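Local coordinates for protein MxaA (Stigmatella aurantiaca, PDB 4W4T) that serves in myxalamid biosynthesis and ends in an NADPH-binding reductase domain that probably releases the finished chain from its carrier as a primary alcohol, at residues 153-157 with 359-363; 261-265 with 356-360; 272-276 with 340-344. One frame throughout, in Å; residues are numbered along the deposited sequence.

Contact 1 of 3, residues 153-157 with 359-363; sequences VNFLY and MFLQQ
The carboxamide of Q363 reaches two backbone carbonyls with a single nitrogen: NE2 donates across the contact to F155 O at 3.0 Å and back into its own segment to F360 O at 3.2 Å. The loop that receives it follows strand 145-148 of the Rossmann sheet and is turned by an Asx motif, in which N154 OD1 accepts from both L156 N and Y157 N, the former at 2.8 Å. The turn is consistent with F155 O being held toward Q363. The bond from Q363 NE2 to F155 O is fairly straight (153° at the hydrogen), and F155 O lies almost in the plane of the amide, although the donor is tilted from the plane of the F155 carbonyl. The extended Q363 side chain lays its amide across L156, with OE1 3.5 Å from L156 CA.

L156 gives up the largest share of surface to the other segment. Its CG stands anti to its carbonyl carbon (chi1 -59°), a setting that carries the isobutyl group over one face of the F360 ring, where L156 CG comes within 3.9 Å of F360 CE1. The two side chains cross nearly at right angles, and the CD1 methyl of L156 lies over the same face, offset toward the rim. F155 approaches differently: its CB sits at the edge of the F360 ring, near the ring plane, while its own ring turns away to meet Y218, an NADPH-binding residue, edge-to-face.

The second subunit adds to this surface, with Q362 NE2 of that subunit donating to L156 O and its Y157 packing on selenomethionine M359. Within the chain, L156 CD1 rests 4.3 Å from M359 CB.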
# COMPACT_ATOMS: atom_id res chain seq x y z
N VAL A 153 10.75 -7.69 7.57
CA VAL A 153 11.07 -6.33 7.14
C VAL A 153 9.95 -5.82 6.25
O VAL A 153 9.77 -6.27 5.12
CB VAL A 153 12.41 -6.28 6.37
CG1 VAL A 153 12.78 -4.83 6.02
CG2 VAL A 153 13.51 -6.95 7.18
N ASN A 154 9.15 -4.91 6.80
CA ASN A 154 8.10 -4.24 6.05
C ASN A 154 8.10 -2.76 6.42
O ASN A 154 7.91 -2.40 7.58
CB ASN A 154 6.74 -4.89 6.34
CG ASN A 154 5.64 -4.33 5.49
OD1 ASN A 154 5.39 -3.12 5.49
ND2 ASN A 154 4.98 -5.19 4.73
N PHE A 155 8.31 -1.90 5.44
CA PHE A 155 8.49 -0.48 5.73
C PHE A 155 7.18 0.29 5.78
O PHE A 155 7.17 1.50 6.05
CB PHE A 155 9.44 0.15 4.71
CG PHE A 155 10.81 -0.46 4.70
CD1 PHE A 155 11.56 -0.51 5.86
CD2 PHE A 155 11.34 -0.98 3.53
CE1 PHE A 155 12.84 -1.07 5.86
CE2 PHE A 155 12.62 -1.54 3.52
CZ PHE A 155 13.36 -1.59 4.70
N LEU A 156 6.07 -0.40 5.52
CA LEU A 156 4.76 0.23 5.59
C LEU A 156 3.96 -0.14 6.85
O LEU A 156 3.16 0.67 7.34
CB LEU A 156 3.95 -0.15 4.35
CG LEU A 156 4.53 0.23 2.99
CD1 LEU A 156 3.59 -0.23 1.89
CD2 LEU A 156 4.75 1.72 2.93
N TYR A 157 4.17 -1.35 7.36
CA TYR A 157 3.36 -1.87 8.49
C TYR A 157 3.70 -1.21 9.83
O TYR A 157 4.81 -0.73 10.03
CB TYR A 157 3.55 -3.39 8.63
CG TYR A 157 2.87 -4.26 7.60
CD1 TYR A 157 2.04 -3.71 6.63
CD2 TYR A 157 3.06 -5.64 7.60
CE1 TYR A 157 1.42 -4.51 5.68
CE2 TYR A 157 2.43 -6.45 6.66
CZ TYR A 157 1.61 -5.88 5.71
OH TYR A 157 1.00 -6.68 4.77
N MSE A 359 3.74 4.68 -2.25
CA MSE A 359 3.26 4.35 -0.90
C MSE A 359 4.38 4.50 0.13
O MSE A 359 4.19 5.10 1.18
CB MSE A 359 2.70 2.93 -0.84
CG MSE A 359 1.44 2.70 -1.66
SE MSE A 359 0.15 4.17 -1.43
CE MSE A 359 0.64 5.23 -2.99
N PHE A 360 5.53 3.92 -0.20
CA PHE A 360 6.70 3.98 0.67
C PHE A 360 7.14 5.42 1.01
O PHE A 360 7.47 5.71 2.15
CB PHE A 360 7.86 3.21 0.03
CG PHE A 360 7.62 1.73 -0.11
CD1 PHE A 360 7.94 0.86 0.93
CD2 PHE A 360 7.05 1.20 -1.26
CE1 PHE A 360 7.72 -0.51 0.81
CE2 PHE A 360 6.82 -0.16 -1.38
CZ PHE A 360 7.16 -1.02 -0.34
N LEU A 361 7.11 6.33 0.04
CA LEU A 361 7.69 7.65 0.26
C LEU A 361 6.73 8.68 0.83
O LEU A 361 7.15 9.72 1.34
CB LEU A 361 8.29 8.18 -1.05
CG LEU A 361 9.10 7.17 -1.88
CD1 LEU A 361 9.57 7.81 -3.18
CD2 LEU A 361 10.29 6.62 -1.09
N GLN A 362 5.43 8.41 0.77
CA GLN A 362 4.43 9.36 1.24
C GLN A 362 4.24 9.40 2.74
O GLN A 362 3.63 10.33 3.26
CB GLN A 362 3.09 9.05 0.62
CG GLN A 362 3.09 9.26 -0.84
CD GLN A 362 1.70 9.31 -1.37
OE1 GLN A 362 0.89 8.40 -1.19
NE2 GLN A 362 1.38 10.43 -1.99
N GLN A 363 4.72 8.36 3.42
CA GLN A 363 4.47 8.19 4.85
C GLN A 363 4.89 9.40 5.70
O GLN A 363 4.32 9.63 6.77
CB GLN A 363 5.20 6.94 5.33
CG GLN A 363 4.77 5.70 4.58
CD GLN A 363 5.38 4.45 5.16
OE1 GLN A 363 4.72 3.68 5.85
NE2 GLN A 363 6.67 4.24 4.87

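Contact 2 of 3, residues 261-265 with 356-360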
# COMPACT_ATOMS: atom_id res chain seq x y z
N LEU A 261 13.43 -2.18 -1.96
CA LEU A 261 12.99 -0.80 -2.15
C LEU A 261 13.96 0.05 -2.99
O LEU A 261 13.52 0.90 -3.79
CB LEU A 261 12.78 -0.15 -0.79
CG LEU A 261 12.32 1.30 -0.79
CD1 LEU A 261 11.07 1.43 -1.63
CD2 LEU A 261 12.05 1.76 0.64
N VAL A 262 15.26 -0.15 -2.80
CA VAL A 262 16.26 0.59 -3.56
C VAL A 262 16.19 0.25 -5.04
O VAL A 262 16.30 1.13 -5.90
CB VAL A 262 17.68 0.33 -3.05
CG1 VAL A 262 18.71 1.04 -3.92
CG2 VAL A 262 17.79 0.76 -1.60
N CYS A 263 16.00 -1.03 -5.35
CA CYS A 263 15.81 -1.42 -6.74
C CYS A 263 14.55 -0.81 -7.32
O CYS A 263 14.54 -0.35 -8.46
CB CYS A 263 15.76 -2.94 -6.88
SG CYS A 263 17.31 -3.73 -6.42
N ARG A 264 13.47 -0.84 -6.54
CA ARG A 264 12.21 -0.23 -6.96
C ARG A 264 12.36 1.25 -7.28
O ARG A 264 11.82 1.76 -8.28
CB ARG A 264 11.16 -0.38 -5.86
CG ARG A 264 10.48 -1.72 -5.80
CD ARG A 264 9.39 -1.67 -4.72
NE ARG A 264 8.82 -2.98 -4.47
CZ ARG A 264 7.72 -3.43 -5.06
NH1 ARG A 264 7.06 -2.66 -5.92
NH2 ARG A 264 7.27 -4.65 -4.78
N THR A 265 13.06 1.95 -6.41
CA THR A 265 13.28 3.37 -6.59
C THR A 265 14.11 3.65 -7.84
O THR A 265 13.76 4.53 -8.63
CB THR A 265 13.97 3.94 -5.36
OG1 THR A 265 13.13 3.70 -4.22
CG2 THR A 265 14.21 5.42 -5.51
N ASP A 356 2.92 1.72 -6.28
CA ASP A 356 3.46 0.90 -5.20
C ASP A 356 4.67 1.57 -4.54
O ASP A 356 4.81 1.55 -3.32
CB ASP A 356 3.86 -0.49 -5.71
CG ASP A 356 2.66 -1.34 -6.12
OD1 ASP A 356 1.51 -0.96 -5.79
OD2 ASP A 356 2.87 -2.39 -6.77
N LEU A 357 5.53 2.17 -5.37
CA LEU A 357 6.71 2.89 -4.88
C LEU A 357 6.31 4.13 -4.09
O LEU A 357 6.89 4.45 -3.06
CB LEU A 357 7.62 3.26 -6.06
CG LEU A 357 8.76 4.25 -5.80
CD1 LEU A 357 9.69 3.73 -4.71
CD2 LEU A 357 9.53 4.54 -7.08
N LEU A 358 5.30 4.83 -4.58
CA LEU A 358 4.83 6.05 -3.95
C LEU A 358 4.36 5.83 -2.51
O LEU A 358 4.55 6.69 -1.66
CB LEU A 358 3.70 6.65 -4.79
CG LEU A 358 3.06 7.95 -4.34
CD1 LEU A 358 4.03 9.10 -4.47
CD2 LEU A 358 1.81 8.20 -5.17
N MSE A 359 3.74 4.68 -2.25
CA MSE A 359 3.26 4.35 -0.90
C MSE A 359 4.38 4.50 0.13
O MSE A 359 4.19 5.10 1.18
CB MSE A 359 2.70 2.93 -0.84
CG MSE A 359 1.44 2.70 -1.66
SE MSE A 359 0.15 4.17 -1.43
CE MSE A 359 0.64 5.23 -2.99
N PHE A 360 5.53 3.92 -0.20
CA PHE A 360 6.70 3.98 0.67
C PHE A 360 7.14 5.42 1.01
O PHE A 360 7.47 5.71 2.15
CB PHE A 360 7.86 3.21 0.03
CG PHE A 360 7.62 1.73 -0.11
CD1 PHE A 360 7.94 0.86 0.93
CD2 PHE A 360 7.05 1.20 -1.26
CE1 PHE A 360 7.72 -0.51 0.81
CE2 PHE A 360 6.82 -0.16 -1.38
CZ PHE A 360 7.16 -1.02 -0.34
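This is an apolar helix-helix contact, made where helix 261-272 passes helix 352-362 to one side of the central parallel sheet. The local axes come within 10.4 Å and cross at -120°, so the helices run past each other steeply, closer to antiparallel than to parallel. L261 meets F360 over the ring face. Its CD1 stands 4.1 Å from the centroid of the F360 ring and 22° off the normal, a CH-pi contact on the face opposite the one covered by L156. With CG anti to the backbone N (chi1 180°), L261 extends past F360 in the opposing direction, and its methyl meets the ring on the CG side, 3.8 Å from F360 CG.

One turn before F360, L357 packs beside L261 and T265. Its two methyls divide the work: CD1 lies 3.5 Å from T265 OG1, and CD2 lies 3.8 Å from R264 O, so the leucine is pressed against the helix backbone as well as against side chains. In this helix pair flanking the Rossmann-type reductase fold, T265 OG1 also donates to L261 O at 2.9 Å, the hydroxyl-to-carbonyl bond of a threonine to the residue four back in an alpha-helix, which probably fixes its rotation. That carbonyl takes the regular backbone bond from T265 N on one face of its plane and the hydroxyl bond on the other.

R264 borders this apolar patch with an extended chain. NH1 approaches the D356 side chain obliquely, nearest to CB, and remains 4.3 Å from D356 OD2, beyond a salt bridge, with the guanidinium and carboxylate planes steeply inclined. Its firm ionic partner is D259, just ahead of the helix, which NH2 engages in a salt bridge. Nearer the backbone, R264 CD comes obliquely to F360 CE2, a loose 4.5 Å.

Contact 3 of 3, residues 272-276 with 340-344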
# COMPACT_ATOMS: atom_id res chain seq x y z
N MSE A 272 10.70 6.87 -15.39
CA MSE A 272 10.21 8.24 -15.52
C MSE A 272 11.20 9.15 -16.23
O MSE A 272 10.82 10.18 -16.78
CB MSE A 272 9.90 8.84 -14.16
CG MSE A 272 8.77 8.12 -13.45
SE MSE A 272 8.26 9.14 -11.88
CE MSE A 272 9.68 8.59 -10.72
N GLY A 273 12.48 8.78 -16.18
CA GLY A 273 13.51 9.59 -16.80
C GLY A 273 13.90 10.77 -15.92
O GLY A 273 14.47 11.74 -16.39
N VAL A 274 13.55 10.69 -14.64
CA VAL A 274 13.86 11.78 -13.72
C VAL A 274 14.23 11.25 -12.33
O VAL A 274 13.66 10.27 -11.84
CB VAL A 274 12.69 12.77 -13.64
CG1 VAL A 274 11.43 12.11 -13.08
CG2 VAL A 274 13.08 13.96 -12.80
N ALA A 275 15.21 11.89 -11.70
CA ALA A 275 15.68 11.48 -10.37
C ALA A 275 15.71 12.69 -9.45
O ALA A 275 15.83 13.83 -9.92
CB ALA A 275 17.06 10.84 -10.47
N PRO A 276 15.59 12.46 -8.13
CA PRO A 276 15.53 13.57 -7.18
C PRO A 276 16.91 14.03 -6.73
O PRO A 276 17.79 13.19 -6.53
CB PRO A 276 14.75 12.98 -6.01
CG PRO A 276 15.14 11.54 -6.02
CD PRO A 276 15.30 11.17 -7.46
N TRP A 340 10.08 15.94 -7.75
CA TRP A 340 10.20 14.54 -8.16
C TRP A 340 9.07 13.68 -7.57
O TRP A 340 8.46 12.85 -8.27
CB TRP A 340 11.56 13.98 -7.74
CG TRP A 340 11.75 12.56 -8.12
CD1 TRP A 340 12.16 12.08 -9.33
CD2 TRP A 340 11.53 11.42 -7.28
NE1 TRP A 340 12.21 10.70 -9.30
CE2 TRP A 340 11.83 10.27 -8.05
CE3 TRP A 340 11.12 11.25 -5.96
CZ2 TRP A 340 11.73 8.99 -7.54
CZ3 TRP A 340 11.02 9.97 -5.45
CH2 TRP A 340 11.31 8.85 -6.25
N LEU A 341 8.78 13.89 -6.30
CA LEU A 341 7.73 13.11 -5.63
C LEU A 341 6.37 13.40 -6.27
O LEU A 341 5.51 12.51 -6.38
CB LEU A 341 7.70 13.43 -4.14
CG LEU A 341 6.80 12.55 -3.25
CD1 LEU A 341 7.24 11.09 -3.31
CD2 LEU A 341 6.82 13.06 -1.81
N SER A 342 6.18 14.64 -6.70
CA SER A 342 4.92 15.03 -7.33
C SER A 342 4.79 14.37 -8.71
O SER A 342 3.70 13.96 -9.10
CB SER A 342 4.82 16.55 -7.44
OG SER A 342 3.78 16.90 -8.32
N GLU A 343 5.90 14.26 -9.44
CA GLU A 343 5.87 13.56 -10.71
C GLU A 343 5.61 12.07 -10.52
O GLU A 343 4.97 11.43 -11.35
CB GLU A 343 7.17 13.78 -11.49
CG GLU A 343 7.40 15.24 -11.81
CD GLU A 343 8.14 15.48 -13.12
OE1 GLU A 343 8.65 14.52 -13.73
OE2 GLU A 343 8.20 16.66 -13.53
N LEU A 344 6.10 11.51 -9.42
CA LEU A 344 5.84 10.11 -9.12
C LEU A 344 4.33 9.92 -8.91
O LEU A 344 3.73 9.00 -9.46
CB LEU A 344 6.62 9.66 -7.88
CG LEU A 344 6.48 8.20 -7.42
CD1 LEU A 344 6.88 7.23 -8.51
CD2 LEU A 344 7.31 7.96 -6.16
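W340 carries the contact's one cross-segment hydrogen bond, from NE1 to V274 O at 3.0 Å. The oxygen lies near the indole plane, at the ring edge, but the donor stands well above the carbonyl plane and the bond is bent (137° at the hydrogen).

A CH-pi contact comes from P276, whose CD lies over one face of the indole, 3.5 Å from the centroid of the five-membered ring and nearly on its normal. Replacing W340 by an alanine would probably cost V274 O its indole donor and open a gap against the P276 ring.

Most of the remaining contacts are apolar. Selenomethionine M272 bends at chi3 (-79°), bringing CE within 3.8 Å of both W340 CZ2 and L344 CD1, while V274 CG1 touches W340 CD1.

A Schellman motif with G273 as its C-prime residue ends helix 261-272 and leads directly into strand 274-277. That strand pairs in parallel with strand 333-336 through backbone bonds of G273 and A275; helix 337-348 packs over it, with W340 wedged between the strand, C269 of helix 261-272 and L361 of helix 352-362.

Overall arrangement
The three contacts form a chain of packing from the cofactor site outward. Contact 1 lies nearest: the F155 side chain is about 4 Å from that of Y218 and about 8 Å from that of K222, both NADPH-binding residues, though no NADPH is bound to this chain. Contact 2, its centre about 9 Å from that of contact 1, shares M359 and F360 and joins it directly as F155 packs on L261. Contact 3 is more remote, with its centre about 12 Å from that of contact 2 and 18 Å from that of contact 1. Helix 352-362 links all three, L361 reaching W340 at 3.5 Å (CD1 to CZ3) and L357 and L358 meeting L344.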